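Local coordinates for putative uncharacterized protein Ta0848 (Thermoplasma acidophilum, PDB 4MMN) that probably reduces free methionine-R-sulfoxide, as a type II member of the GAF-domain reductases, at residues N22-W27 with K118-M123; V28-L33 with L40-G45; E46-V51 with A83-T88; D57-L62 with P79-C84; I92-R97 with S126-M131. All coordinates share one frame; numbering follows the deposited sequence.

Contact 1 of 5, residues N22-W27 with K118-M123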
# COMPACT_ATOMS: atom_id res chain seq x y z
N ASN A 22 17.15 -4.00 -1.99
CA ASN A 22 18.10 -4.47 -0.98
C ASN A 22 18.56 -5.88 -1.28
O ASN A 22 17.84 -6.86 -1.04
CB ASN A 22 17.45 -4.41 0.41
CG ASN A 22 16.88 -3.06 0.72
OD1 ASN A 22 17.58 -2.16 1.21
ND2 ASN A 22 15.60 -2.89 0.42
N PRO A 23 19.79 -6.00 -1.79
CA PRO A 23 20.22 -7.30 -2.30
C PRO A 23 20.49 -8.30 -1.17
O PRO A 23 20.45 -9.52 -1.41
CB PRO A 23 21.51 -6.96 -3.07
CG PRO A 23 22.00 -5.64 -2.47
CD PRO A 23 20.91 -5.07 -1.59
N LYS A 24 20.74 -7.79 0.03
CA LYS A 24 21.00 -8.68 1.15
C LYS A 24 19.73 -9.36 1.60
O LYS A 24 19.79 -10.38 2.29
CB LYS A 24 21.63 -7.94 2.33
CG LYS A 24 20.93 -6.66 2.70
CD LYS A 24 21.52 -6.10 3.99
CE LYS A 24 20.83 -4.79 4.38
NZ LYS A 24 21.33 -4.24 5.68
N TYR A 25 18.58 -8.80 1.24
CA TYR A 25 17.31 -9.44 1.58
C TYR A 25 17.19 -10.67 0.72
O TYR A 25 16.97 -10.58 -0.48
CB TYR A 25 16.10 -8.53 1.34
CG TYR A 25 16.02 -7.28 2.19
CD1 TYR A 25 16.96 -7.00 3.17
CD2 TYR A 25 15.00 -6.35 1.97
CE1 TYR A 25 16.88 -5.83 3.94
CE2 TYR A 25 14.92 -5.19 2.73
CZ TYR A 25 15.86 -4.94 3.71
OH TYR A 25 15.77 -3.79 4.45
N ASP A 26 17.33 -11.83 1.34
CA ASP A 26 17.28 -13.06 0.57
C ASP A 26 15.85 -13.56 0.61
O ASP A 26 15.38 -14.19 -0.34
CB ASP A 26 18.30 -14.07 1.12
CG ASP A 26 19.76 -13.63 0.86
OD1 ASP A 26 20.06 -13.16 -0.27
OD2 ASP A 26 20.59 -13.68 1.81
N TRP A 27 15.13 -13.20 1.67
CA TRP A 27 13.71 -13.55 1.74
C TRP A 27 12.91 -12.44 2.43
O TRP A 27 13.35 -11.87 3.42
CB TRP A 27 13.53 -14.87 2.47
CG TRP A 27 12.15 -15.46 2.35
CD1 TRP A 27 11.66 -16.18 1.29
CD2 TRP A 27 11.09 -15.39 3.31
NE1 TRP A 27 10.36 -16.56 1.54
CE2 TRP A 27 9.99 -16.10 2.77
CE3 TRP A 27 10.97 -14.81 4.58
CZ2 TRP A 27 8.77 -16.23 3.46
CZ3 TRP A 27 9.76 -14.95 5.27
CH2 TRP A 27 8.67 -15.65 4.70
N LYS A 118 20.61 -0.18 11.73
CA LYS A 118 19.57 0.68 12.30
C LYS A 118 18.80 1.38 11.19
O LYS A 118 17.63 1.73 11.37
CB LYS A 118 20.17 1.71 13.26
CG LYS A 118 20.88 1.06 14.47
CD LYS A 118 19.98 0.12 15.29
CE LYS A 118 20.68 -0.36 16.56
NZ LYS A 118 19.81 -1.24 17.41
N GLU A 119 19.45 1.57 10.05
CA GLU A 119 18.78 2.12 8.89
C GLU A 119 17.73 1.15 8.42
O GLU A 119 16.57 1.55 8.22
CB GLU A 119 19.78 2.41 7.77
CG GLU A 119 20.65 3.64 8.06
CD GLU A 119 21.82 3.36 9.03
OE1 GLU A 119 21.82 2.32 9.74
OE2 GLU A 119 22.74 4.21 9.10
N ASP A 120 18.10 -0.13 8.28
CA ASP A 120 17.13 -1.18 7.94
C ASP A 120 15.97 -1.16 8.93
O ASP A 120 14.81 -1.08 8.52
CB ASP A 120 17.77 -2.57 7.94
CG ASP A 120 18.74 -2.78 6.79
OD1 ASP A 120 18.29 -2.79 5.62
OD2 ASP A 120 19.95 -2.94 7.07
N GLU A 121 16.30 -1.20 10.23
CA GLU A 121 15.30 -1.16 11.30
C GLU A 121 14.39 0.06 11.16
O GLU A 121 13.17 -0.03 11.32
CB GLU A 121 15.98 -1.15 12.67
CG GLU A 121 16.77 -2.43 13.01
CD GLU A 121 17.22 -2.48 14.48
OE1 GLU A 121 16.72 -1.65 15.27
OE2 GLU A 121 18.07 -3.33 14.84
N ALA A 122 14.99 1.20 10.84
CA ALA A 122 14.24 2.45 10.72
C ALA A 122 13.22 2.40 9.60
O ALA A 122 12.02 2.59 9.81
CB ALA A 122 15.20 3.59 10.50
N MET A 123 13.73 2.11 8.41
CA MET A 123 12.92 2.12 7.21
C MET A 123 11.78 1.11 7.27
O MET A 123 10.63 1.45 6.96
CB MET A 123 13.78 1.84 5.99
CG MET A 123 13.00 1.81 4.69
SD MET A 123 14.01 1.19 3.31
CE MET A 123 14.26 -0.55 3.68
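The Tyr25 ring meets the Asp120 carboxylate at its edge, with OD1 near the ring plane and the two flat groups turned 54° apart. One face of the ring carries Asn22 CB, which lies 3.4 Å above the plane, over the centre. At the phenol end, Tyr25 OH donates to Asp120 OD1 over 3.0 Å. The carboxylate receives this bond on its anti side, with the donor 26° out of its plane. The methyl carbon Met123 CE lies 3.7 Å from Tyr25 OH.

The other oxygen, Asp120 OD2, forms a salt bridge with Lys24 NZ. The modelled separation is too short to be taken literally at this resolution. Lys24 CG sits between the backbone N and the carbonyl carbon (chi1 48°), and the chain runs straight from there to bring its amine to the acid. Ser117 N also donates to OD2, and Lys24 NZ also binds Ala115 O, which ties the pair to the residues just before helix 118-136. A phenylalanine in place of Tyr25 would probably keep the ring over Asn22 but leave Asp120 OD1 without its phenol donor. Asn22 ND2 turns back to Leu18 O.

Asn22 to Tyr25 form a type I beta turn between helix 3-21 and strand 27-34. The turn packs against the first turns of helix 118-136, and Tyr25 also touches Ile108 of strand 101-110.

Contact 2 of 5, residues V28-L33 with L40-G45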
# COMPACT_ATOMS: atom_id res chain seq x y z
N VAL A 28 11.74 -12.14 1.88
CA VAL A 28 10.91 -11.05 2.39
C VAL A 28 9.47 -11.53 2.43
O VAL A 28 8.94 -11.96 1.41
CB VAL A 28 11.00 -9.80 1.51
CG1 VAL A 28 10.04 -8.75 2.00
CG2 VAL A 28 12.43 -9.25 1.49
N GLY A 29 8.84 -11.51 3.60
CA GLY A 29 7.48 -12.01 3.70
C GLY A 29 6.58 -11.33 4.72
O GLY A 29 7.04 -10.76 5.71
N PHE A 30 5.27 -11.41 4.48
CA PHE A 30 4.28 -10.83 5.38
C PHE A 30 3.49 -11.89 6.08
O PHE A 30 2.69 -12.55 5.44
CB PHE A 30 3.28 -9.99 4.61
CG PHE A 30 3.77 -8.63 4.26
CD1 PHE A 30 4.37 -8.39 3.03
CD2 PHE A 30 3.61 -7.58 5.14
CE1 PHE A 30 4.81 -7.11 2.69
CE2 PHE A 30 4.05 -6.29 4.81
CZ PHE A 30 4.66 -6.07 3.58
N TYR A 31 3.68 -12.03 7.39
CA TYR A 31 2.81 -12.93 8.15
C TYR A 31 1.74 -12.10 8.84
O TYR A 31 2.03 -11.03 9.40
CB TYR A 31 3.59 -13.73 9.20
CG TYR A 31 4.46 -14.82 8.63
CD1 TYR A 31 3.93 -16.06 8.31
CD2 TYR A 31 5.82 -14.61 8.42
CE1 TYR A 31 4.73 -17.07 7.79
CE2 TYR A 31 6.63 -15.60 7.90
CZ TYR A 31 6.09 -16.82 7.59
OH TYR A 31 6.91 -17.80 7.07
N VAL A 32 0.50 -12.58 8.77
CA VAL A 32 -0.62 -11.90 9.38
C VAL A 32 -1.25 -12.78 10.44
O VAL A 32 -1.40 -13.98 10.25
CB VAL A 32 -1.68 -11.55 8.35
CG1 VAL A 32 -2.68 -10.58 8.95
CG2 VAL A 32 -1.02 -10.95 7.13
N LEU A 33 -1.59 -12.19 11.57
CA LEU A 33 -2.31 -12.89 12.62
C LEU A 33 -3.72 -13.22 12.16
O LEU A 33 -4.54 -12.32 11.89
CB LEU A 33 -2.36 -12.03 13.88
CG LEU A 33 -1.01 -11.95 14.57
CD1 LEU A 33 -1.09 -10.96 15.69
CD2 LEU A 33 -0.62 -13.33 15.10
N LEU A 40 1.24 -16.91 6.36
CA LEU A 40 1.95 -16.22 5.30
C LEU A 40 0.97 -15.81 4.22
O LEU A 40 0.23 -16.66 3.71
CB LEU A 40 3.05 -17.14 4.77
CG LEU A 40 3.96 -16.59 3.69
CD1 LEU A 40 4.61 -15.32 4.23
CD2 LEU A 40 5.02 -17.64 3.37
N GLU A 41 0.98 -14.55 3.81
CA GLU A 41 -0.03 -14.10 2.85
C GLU A 41 0.58 -13.41 1.66
O GLU A 41 -0.11 -13.09 0.69
CB GLU A 41 -1.03 -13.16 3.52
CG GLU A 41 -1.96 -13.85 4.52
CD GLU A 41 -3.01 -14.70 3.82
OE1 GLU A 41 -3.11 -14.64 2.57
OE2 GLU A 41 -3.73 -15.45 4.51
N ALA A 42 1.90 -13.25 1.73
CA ALA A 42 2.69 -12.67 0.66
C ALA A 42 4.18 -12.87 0.96
O ALA A 42 4.61 -12.80 2.12
CB ALA A 42 2.36 -11.20 0.48
N PHE A 43 4.97 -13.14 -0.07
CA PHE A 43 6.42 -13.28 0.09
C PHE A 43 7.18 -13.22 -1.23
O PHE A 43 6.59 -13.34 -2.30
CB PHE A 43 6.78 -14.60 0.79
CG PHE A 43 6.66 -15.81 -0.09
CD1 PHE A 43 7.77 -16.35 -0.72
CD2 PHE A 43 5.41 -16.37 -0.34
CE1 PHE A 43 7.65 -17.47 -1.55
CE2 PHE A 43 5.29 -17.49 -1.17
CZ PHE A 43 6.40 -18.03 -1.77
N VAL A 44 8.48 -13.00 -1.13
CA VAL A 44 9.35 -13.06 -2.29
C VAL A 44 10.61 -13.80 -1.86
O VAL A 44 11.24 -13.46 -0.86
CB VAL A 44 9.69 -11.67 -2.87
CG1 VAL A 44 10.84 -11.79 -3.85
CG2 VAL A 44 8.48 -11.09 -3.57
N GLY A 45 10.93 -14.86 -2.58
CA GLY A 45 12.09 -15.67 -2.27
C GLY A 45 11.78 -17.13 -2.45
O GLY A 45 10.83 -17.49 -3.16
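Leu40 lies against Tyr31 along its whole side chain. Its CB starts the contact 3.5 Å from Tyr31 CE1, and CG follows along the same part of the ring. Leu40 CG is anti to the backbone N (chi1 -177°), which carries the branch over the tyrosine. From there Leu40 CD1 covers one ring face. It stands 4.0 Å from the Tyr31 ring centroid and 12° off the normal, a CH-pi contact. The same methyl approaches Phe30 O at 3.6 Å. The second methyl, Leu40 CD2, reaches toward Tyr31 OH at 4.2 Å. That hydroxyl has its polar partner in His50 O. An alanine at Tyr31 would probably leave Leu40 CD1 without its aromatic face and His50 O without this hydroxyl.

The backbones form an antiparallel hairpin. Val28 and Val44 are a hydrogen-bonded pair, with Val44 N to Val28 O at 2.8 Å. Phe30 N donates to Ala42 O, almost straight at 173°, and Glu41 N returns a bond to Phe30 O at 3.1 Å. Gly29 faces Phe43 and Tyr31 faces Leu40, so strand 37-44 fits one more residue into this interval than its partner. Val32 CG2 meets Glu41 CG at 4.0 Å, and the Glu41 carboxylate has a salt bridge to Arg8.

Helix 3-21 covers the sheet face that bears Phe30, Ala42 and Val44. Thr48 packs on Tyr31 and Leu40 on the other face. Strand 101-110 pairs with the far edge of strand 27-34.

Contact 3 of 5, residues E46-V51 with A83-T88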
# COMPACT_ATOMS: atom_id res chain seq x y z
N GLU A 46 12.59 -17.98 -1.82
CA GLU A 46 12.38 -19.42 -1.85
C GLU A 46 11.06 -19.72 -1.14
O GLU A 46 10.63 -18.93 -0.30
CB GLU A 46 13.57 -20.14 -1.19
CG GLU A 46 13.50 -21.68 -1.22
CD GLU A 46 14.61 -22.37 -0.42
OE1 GLU A 46 15.64 -21.73 -0.09
OE2 GLU A 46 14.43 -23.57 -0.10
N LYS A 47 10.38 -20.79 -1.51
CA LYS A 47 9.17 -21.17 -0.78
C LYS A 47 9.55 -21.67 0.61
O LYS A 47 10.48 -22.46 0.75
CB LYS A 47 8.38 -22.24 -1.54
CG LYS A 47 7.90 -21.78 -2.94
CD LYS A 47 7.04 -22.84 -3.62
CE LYS A 47 6.73 -22.48 -5.08
NZ LYS A 47 6.10 -23.62 -5.83
N THR A 48 8.87 -21.18 1.65
CA THR A 48 9.15 -21.67 3.00
C THR A 48 8.23 -22.84 3.38
O THR A 48 7.05 -22.88 3.01
CB THR A 48 9.01 -20.56 4.08
OG1 THR A 48 9.35 -21.09 5.38
CG2 THR A 48 7.59 -20.01 4.12
N ASP A 49 8.78 -23.79 4.14
CA ASP A 49 7.98 -24.88 4.67
C ASP A 49 7.04 -24.36 5.75
O ASP A 49 6.09 -25.05 6.12
CB ASP A 49 8.83 -26.04 5.22
CG ASP A 49 9.16 -27.10 4.15
OD1 ASP A 49 8.62 -27.03 3.01
OD2 ASP A 49 9.95 -28.02 4.45
N HIS A 50 7.30 -23.15 6.24
CA HIS A 50 6.51 -22.64 7.35
C HIS A 50 5.60 -21.51 6.90
O HIS A 50 5.88 -20.33 7.13
CB HIS A 50 7.42 -22.15 8.47
CG HIS A 50 8.15 -23.25 9.17
ND1 HIS A 50 9.41 -23.65 8.79
CD2 HIS A 50 7.79 -24.04 10.21
CE1 HIS A 50 9.81 -24.63 9.58
NE2 HIS A 50 8.84 -24.89 10.45
N VAL A 51 4.51 -21.89 6.25
CA VAL A 51 3.51 -20.96 5.76
C VAL A 51 2.57 -20.60 6.91
O VAL A 51 1.89 -19.57 6.88
CB VAL A 51 2.74 -21.56 4.57
CG1 VAL A 51 1.76 -20.55 3.99
CG2 VAL A 51 3.74 -21.99 3.50
N ALA A 83 14.40 -22.21 12.02
CA ALA A 83 14.99 -22.30 10.68
C ALA A 83 13.97 -22.65 9.57
O ALA A 83 13.35 -23.72 9.58
CB ALA A 83 16.10 -23.31 10.68
N CYS A 84 13.79 -21.73 8.63
CA CYS A 84 12.92 -21.97 7.50
C CYS A 84 13.80 -22.11 6.29
O CYS A 84 13.35 -22.55 5.23
CB CYS A 84 11.91 -20.83 7.33
SG CYS A 84 10.77 -20.59 8.74
N PHE A 85 15.06 -21.73 6.45
CA PHE A 85 16.00 -21.78 5.34
C PHE A 85 17.38 -22.11 5.87
O PHE A 85 17.82 -21.53 6.87
CB PHE A 85 16.01 -20.47 4.58
CG PHE A 85 14.67 -20.06 4.07
CD1 PHE A 85 14.17 -20.61 2.90
CD2 PHE A 85 13.90 -19.15 4.76
CE1 PHE A 85 12.91 -20.24 2.41
CE2 PHE A 85 12.64 -18.77 4.28
CZ PHE A 85 12.14 -19.32 3.11
N PRO A 86 18.08 -23.00 5.16
CA PRO A 86 19.31 -23.61 5.70
C PRO A 86 20.49 -22.67 5.69
O PRO A 86 21.54 -22.97 6.26
CB PRO A 86 19.55 -24.76 4.74
CG PRO A 86 19.06 -24.19 3.40
CD PRO A 86 17.85 -23.37 3.75
N SER A 87 20.32 -21.52 5.07
CA SER A 87 21.46 -20.69 4.81
C SER A 87 21.35 -19.34 5.51
O SER A 87 22.29 -18.53 5.47
CB SER A 87 21.63 -20.51 3.30
OG SER A 87 20.45 -19.98 2.73
N THR A 88 20.22 -19.09 6.18
CA THR A 88 19.97 -17.75 6.73
C THR A 88 20.87 -17.53 7.94
O THR A 88 21.07 -18.44 8.73
CB THR A 88 18.50 -17.55 7.18
OG1 THR A 88 18.22 -18.40 8.30
CG2 THR A 88 17.52 -17.83 6.08
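Thr48 OG1, which touches Cys84 CB at 3.2 Å, accepts a hydrogen bond from His50 N over 3.0 Å. The N-H points at the oxygen with an angle of 165°. OG1 is anti to the Thr48 backbone N (chi1 -178°), which places it beside the carbonyl carbon, where the chain folds back to it. This fixes the turn that presents His50 to the other loop.

The His50 ring meets Cys84 obliquely. Its ND1 is 3.3 Å from Cys84 SG, and the sulfur lies 4.1 Å from the His50 ring centroid, a sulfur-aromatic contact. His50 CE1 approaches Ala83 O at 3.7 Å.

Phe85 fills the other half of the contact. Its ring tip, CZ, rests 3.5 Å from Thr48 CB. Glu46 comes alongside from the opposite direction with an extended chain. Its OE1 lies at the ring edge, near the plane, 3.5 Å from Phe85 CD1. Carboxylate and ring planes are 65° apart. The Phe85 ring also meets that of Trp27, which helps to bury it.

No hydrogen bond crosses between 46-51 and 83-88, so side-chain packing joins them. The Thr48 to His50 bond is that of an ST turn. It belongs to one of two irregular loops that meet beside the GAF-domain sheet, one following strand 37-44 and the other leading to strand 90-98.

Contact 4 of 5, residues D57-L62 with P79-C84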
# COMPACT_ATOMS: atom_id res chain seq x y z
N ASP A 57 6.58 -20.28 18.38
CA ASP A 57 7.76 -20.67 17.63
C ASP A 57 8.37 -19.54 16.83
O ASP A 57 7.66 -18.75 16.21
CB ASP A 57 7.46 -21.84 16.70
CG ASP A 57 7.04 -23.08 17.46
OD1 ASP A 57 7.17 -23.09 18.71
OD2 ASP A 57 6.62 -24.05 16.81
N GLY A 58 9.69 -19.46 16.85
CA GLY A 58 10.42 -18.59 15.94
C GLY A 58 10.51 -17.12 16.32
O GLY A 58 9.77 -16.65 17.19
N LEU A 59 11.43 -16.42 15.67
CA LEU A 59 11.55 -14.99 15.85
C LEU A 59 10.30 -14.33 15.31
O LEU A 59 9.98 -13.20 15.66
CB LEU A 59 12.78 -14.46 15.14
CG LEU A 59 14.04 -15.08 15.74
CD1 LEU A 59 15.30 -14.40 15.23
CD2 LEU A 59 13.98 -15.05 17.28
N CYS A 60 9.59 -15.04 14.44
CA CYS A 60 8.31 -14.57 13.96
C CYS A 60 7.35 -14.37 15.12
O CYS A 60 6.60 -13.40 15.16
CB CYS A 60 7.73 -15.55 12.94
SG CYS A 60 8.56 -15.50 11.32
N SER A 61 7.35 -15.30 16.06
CA SER A 61 6.42 -15.19 17.17
C SER A 61 6.91 -14.17 18.17
O SER A 61 6.11 -13.45 18.77
CB SER A 61 6.24 -16.53 17.87
OG SER A 61 5.74 -17.51 16.98
N LEU A 62 8.23 -14.11 18.34
CA LEU A 62 8.82 -13.22 19.32
C LEU A 62 8.40 -11.79 19.04
O LEU A 62 7.99 -11.07 19.96
CB LEU A 62 10.35 -13.34 19.34
CG LEU A 62 11.04 -12.52 20.44
CD1 LEU A 62 10.58 -12.97 21.82
CD2 LEU A 62 12.55 -12.63 20.32
N PRO A 79 18.12 -18.99 20.72
CA PRO A 79 17.27 -20.13 21.10
C PRO A 79 15.84 -20.01 20.60
O PRO A 79 15.11 -21.00 20.60
CB PRO A 79 17.29 -20.10 22.62
CG PRO A 79 18.61 -19.48 22.95
CD PRO A 79 18.83 -18.43 21.88
N LYS A 80 15.42 -18.81 20.20
CA LYS A 80 14.06 -18.67 19.75
C LYS A 80 14.02 -18.69 18.23
O LYS A 80 12.95 -18.64 17.63
CB LYS A 80 13.45 -17.38 20.33
CG LYS A 80 12.84 -17.61 21.69
CD LYS A 80 12.36 -16.32 22.32
CE LYS A 80 11.51 -16.62 23.56
NZ LYS A 80 12.29 -17.36 24.57
N TYR A 81 15.17 -18.83 17.59
CA TYR A 81 15.21 -18.88 16.13
C TYR A 81 14.53 -20.14 15.61
O TYR A 81 14.64 -21.19 16.22
CB TYR A 81 16.64 -18.80 15.62
CG TYR A 81 16.78 -19.00 14.14
CD1 TYR A 81 16.13 -18.16 13.24
CD2 TYR A 81 17.55 -20.03 13.64
CE1 TYR A 81 16.26 -18.35 11.87
CE2 TYR A 81 17.68 -20.23 12.28
CZ TYR A 81 17.05 -19.39 11.40
OH TYR A 81 17.20 -19.61 10.05
N LEU A 82 13.81 -20.01 14.50
CA LEU A 82 13.16 -21.14 13.83
C LEU A 82 13.61 -21.19 12.37
O LEU A 82 13.24 -20.30 11.58
CB LEU A 82 11.64 -21.02 13.91
CG LEU A 82 10.65 -22.09 13.42
CD1 LEU A 82 10.35 -21.99 11.92
CD2 LEU A 82 11.13 -23.49 13.79
N ALA A 83 14.40 -22.21 12.02
CA ALA A 83 14.99 -22.30 10.68
C ALA A 83 13.97 -22.65 9.57
O ALA A 83 13.35 -23.72 9.58
CB ALA A 83 16.10 -23.31 10.68
N CYS A 84 13.79 -21.73 8.63
CA CYS A 84 12.92 -21.97 7.50
C CYS A 84 13.80 -22.11 6.29
O CYS A 84 13.35 -22.55 5.23
CB CYS A 84 11.91 -20.83 7.33
SG CYS A 84 10.77 -20.59 8.74
O HOH W 1 13.04 -17.28 13.57
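Gly58, beside the N-terminal part of the helix that carries Leu59 and Leu62 in this GAF domain, packs directly against the backbone of the loop 79-84. Its CA lies 3.0 Å from Lys80 O in a CA-H...O contact. On the loop side, Leu82 CB comes within 3.4 Å of Gly58 CA. A CB at this position would crowd Leu82 CB, and the positive phi of 81° also favours glycine. This is the close part of the contact, and it is made mostly by backbone atoms.

Leu59 continues the packing with its branch. CG is beside the backbone N (chi1 -62°), and this turns the methyls toward the loop. Leu59 CD2 rests on Lys80 CB at 3.9 Å. Leu59 CD1 meets Tyr81 CD1 at 4.3 Å, obliquely to the ring. Beyond the ring, the Tyr81 hydroxyl bonds to Thr88 OG1. Leu59 also reaches Glu91 and Val93 of strand 90-98, so the helix is held between loop and sheet.

The outer side is looser. Leu62 CD1 touches Lys80 CD at 3.8 Å, and the two side chains cross at about a right angle. The lysine chain is extended as far as CE, then bends, and its end leads away from the helix at the exposed surface. The hydrophobic part of the lysine thus covers the leucine.

No direct hydrogen bond joins the two segments. A water takes that role: it accepts from Leu59 N at 2.8 Å and from Leu82 N at 3.0 Å.

Contact 5 of 5, residues I92-R97 with S126-M131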
# COMPACT_ATOMS: atom_id res chain seq x y z
N ILE A 92 15.31 -10.45 10.45
CA ILE A 92 14.73 -9.28 11.09
C ILE A 92 13.22 -9.41 11.00
O ILE A 92 12.67 -9.77 9.95
CB ILE A 92 15.23 -7.94 10.46
CG1 ILE A 92 14.81 -6.75 11.32
CG2 ILE A 92 14.76 -7.76 9.02
CD1 ILE A 92 15.44 -5.48 10.87
N VAL A 93 12.55 -9.19 12.11
CA VAL A 93 11.10 -9.28 12.11
C VAL A 93 10.58 -7.94 12.62
O VAL A 93 10.94 -7.49 13.71
CB VAL A 93 10.58 -10.46 12.99
CG1 VAL A 93 9.13 -10.80 12.63
CG2 VAL A 93 11.46 -11.68 12.82
N VAL A 94 9.76 -7.30 11.80
CA VAL A 94 9.24 -5.98 12.13
C VAL A 94 7.73 -6.08 12.24
O VAL A 94 7.06 -6.50 11.29
CB VAL A 94 9.63 -4.94 11.07
CG1 VAL A 94 9.00 -3.61 11.40
CG2 VAL A 94 11.13 -4.82 10.99
N PRO A 95 7.20 -5.70 13.41
CA PRO A 95 5.76 -5.83 13.69
C PRO A 95 4.92 -4.88 12.86
O PRO A 95 5.32 -3.73 12.67
CB PRO A 95 5.66 -5.46 15.18
CG PRO A 95 7.06 -5.54 15.72
CD PRO A 95 7.93 -5.15 14.56
N VAL A 96 3.78 -5.36 12.39
CA VAL A 96 2.82 -4.49 11.72
C VAL A 96 1.66 -4.18 12.67
O VAL A 96 0.85 -5.05 13.02
CB VAL A 96 2.30 -5.13 10.44
CG1 VAL A 96 1.09 -4.35 9.92
CG2 VAL A 96 3.44 -5.20 9.40
N ARG A 97 1.56 -2.91 13.04
CA ARG A 97 0.63 -2.48 14.07
C ARG A 97 -0.50 -1.69 13.45
O ARG A 97 -0.26 -0.76 12.68
CB ARG A 97 1.35 -1.64 15.13
CG ARG A 97 2.45 -2.35 15.90
CD ARG A 97 3.33 -1.34 16.61
NE ARG A 97 4.40 -1.95 17.39
CZ ARG A 97 5.61 -1.40 17.55
NH1 ARG A 97 5.88 -0.23 17.00
NH2 ARG A 97 6.55 -2.02 18.27
N SER A 126 8.91 2.13 9.27
CA SER A 126 8.11 3.13 8.59
C SER A 126 7.17 2.43 7.65
O SER A 126 5.97 2.68 7.62
CB SER A 126 9.00 4.08 7.80
OG SER A 126 10.00 4.67 8.62
N ILE A 127 7.73 1.47 6.94
CA ILE A 127 6.98 0.74 5.93
C ILE A 127 5.88 -0.13 6.52
O ILE A 127 4.76 -0.16 6.00
CB ILE A 127 7.93 -0.12 5.09
CG1 ILE A 127 8.70 0.76 4.12
CG2 ILE A 127 7.17 -1.18 4.32
CD1 ILE A 127 9.69 -0.01 3.30
N ALA A 128 6.18 -0.82 7.62
CA ALA A 128 5.18 -1.65 8.29
C ALA A 128 3.97 -0.77 8.62
O ALA A 128 2.82 -1.21 8.58
CB ALA A 128 5.75 -2.30 9.54
N ASP A 129 4.26 0.48 8.99
CA ASP A 129 3.19 1.41 9.30
C ASP A 129 2.38 1.78 8.07
O ASP A 129 1.15 1.75 8.09
CB ASP A 129 3.76 2.65 9.97
CG ASP A 129 4.06 2.41 11.43
OD1 ASP A 129 3.36 1.57 12.04
OD2 ASP A 129 4.99 3.07 11.97
N LEU A 130 3.09 2.10 7.00
CA LEU A 130 2.48 2.47 5.74
C LEU A 130 1.58 1.38 5.24
O LEU A 130 0.55 1.64 4.59
CB LEU A 130 3.57 2.75 4.73
CG LEU A 130 4.40 3.97 5.12
CD1 LEU A 130 5.63 4.09 4.23
CD2 LEU A 130 3.51 5.20 5.02
N MET A 131 1.95 0.14 5.56
CA MET A 131 1.26 -1.03 5.01
C MET A 131 0.16 -1.56 5.92
O MET A 131 -0.68 -2.38 5.51
CB MET A 131 2.28 -2.14 4.73
CG MET A 131 3.29 -1.75 3.66
SD MET A 131 2.47 -1.46 2.08
CE MET A 131 1.66 -3.04 1.83
O HOH W 2 3.41 -1.31 12.49
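Helix 118-136 packs on one face of the GAF-domain sheet, and here Ala128 sits against Val94, Pro95 and Val96 of strand 90-98. The local axes come within 7.1 Å and are inclined by 29° (signed crossing angle -29°), both running the same general way. The small alanine permits this close approach.

Its methyl is the centre of the contact. Ala128 CB lies 3.7 Å from Val96 CG2 and 4.0 Å from Val94 CG1. Between these two valines it faces the backbone, 3.5 Å from Pro95 O. Val96 CG2 is beside the backbone N, while CG1 is anti to it (chi1 168°). Both branches therefore meet the helix: CG2 takes the methyl, and Val96 CG1 lies 3.8 Å from Ala128 O. No hydrogen bond passes directly between strand and helix.

The valines extend this apolar layer along the helix. Val94 also touches Leu124, and Val96 touches Ala132. The helix has a second packing surface, used in the dimer. Ile127 and Met131 pack on Phe6 of the second subunit, and Leu130 packs on Leu134 of that subunit.

At the more exposed end, Arg97 and Asp129 have opposite charges, but their charged atoms do not touch. The guanidinium instead bonds through NH2 to Asn67 O. A water links the two segments at this end. It accepts from Arg97 N, at a modelled length too short to trust, and donates to Pro95 O at 3.1 Å and to Asp129 OD1 at 2.9 Å.

In the fold
All five contacts lie in one GAF domain. Contacts 1 and 5 share helix 118-136, with centres about 12 Å apart. Trp27 connects contact 1 to contacts 2 and 3: it touches Phe43, Thr48 and Phe85. Contacts 3 and 4 share Ala83 and Cys84, and their centres are about 11 Å apart. Contact 2 touches both through Tyr31, which reaches His50 and Cys60. Contacts 3 and 5 lie on opposite sides of the chain's centre, about 21 Å apart between centres. Cys60 SG and Cys84 SG are 6.1 Å apart. Free methionine-R-sulfoxide reductases use cysteine chemistry, so the reactive region is probably near contacts 3 and 4.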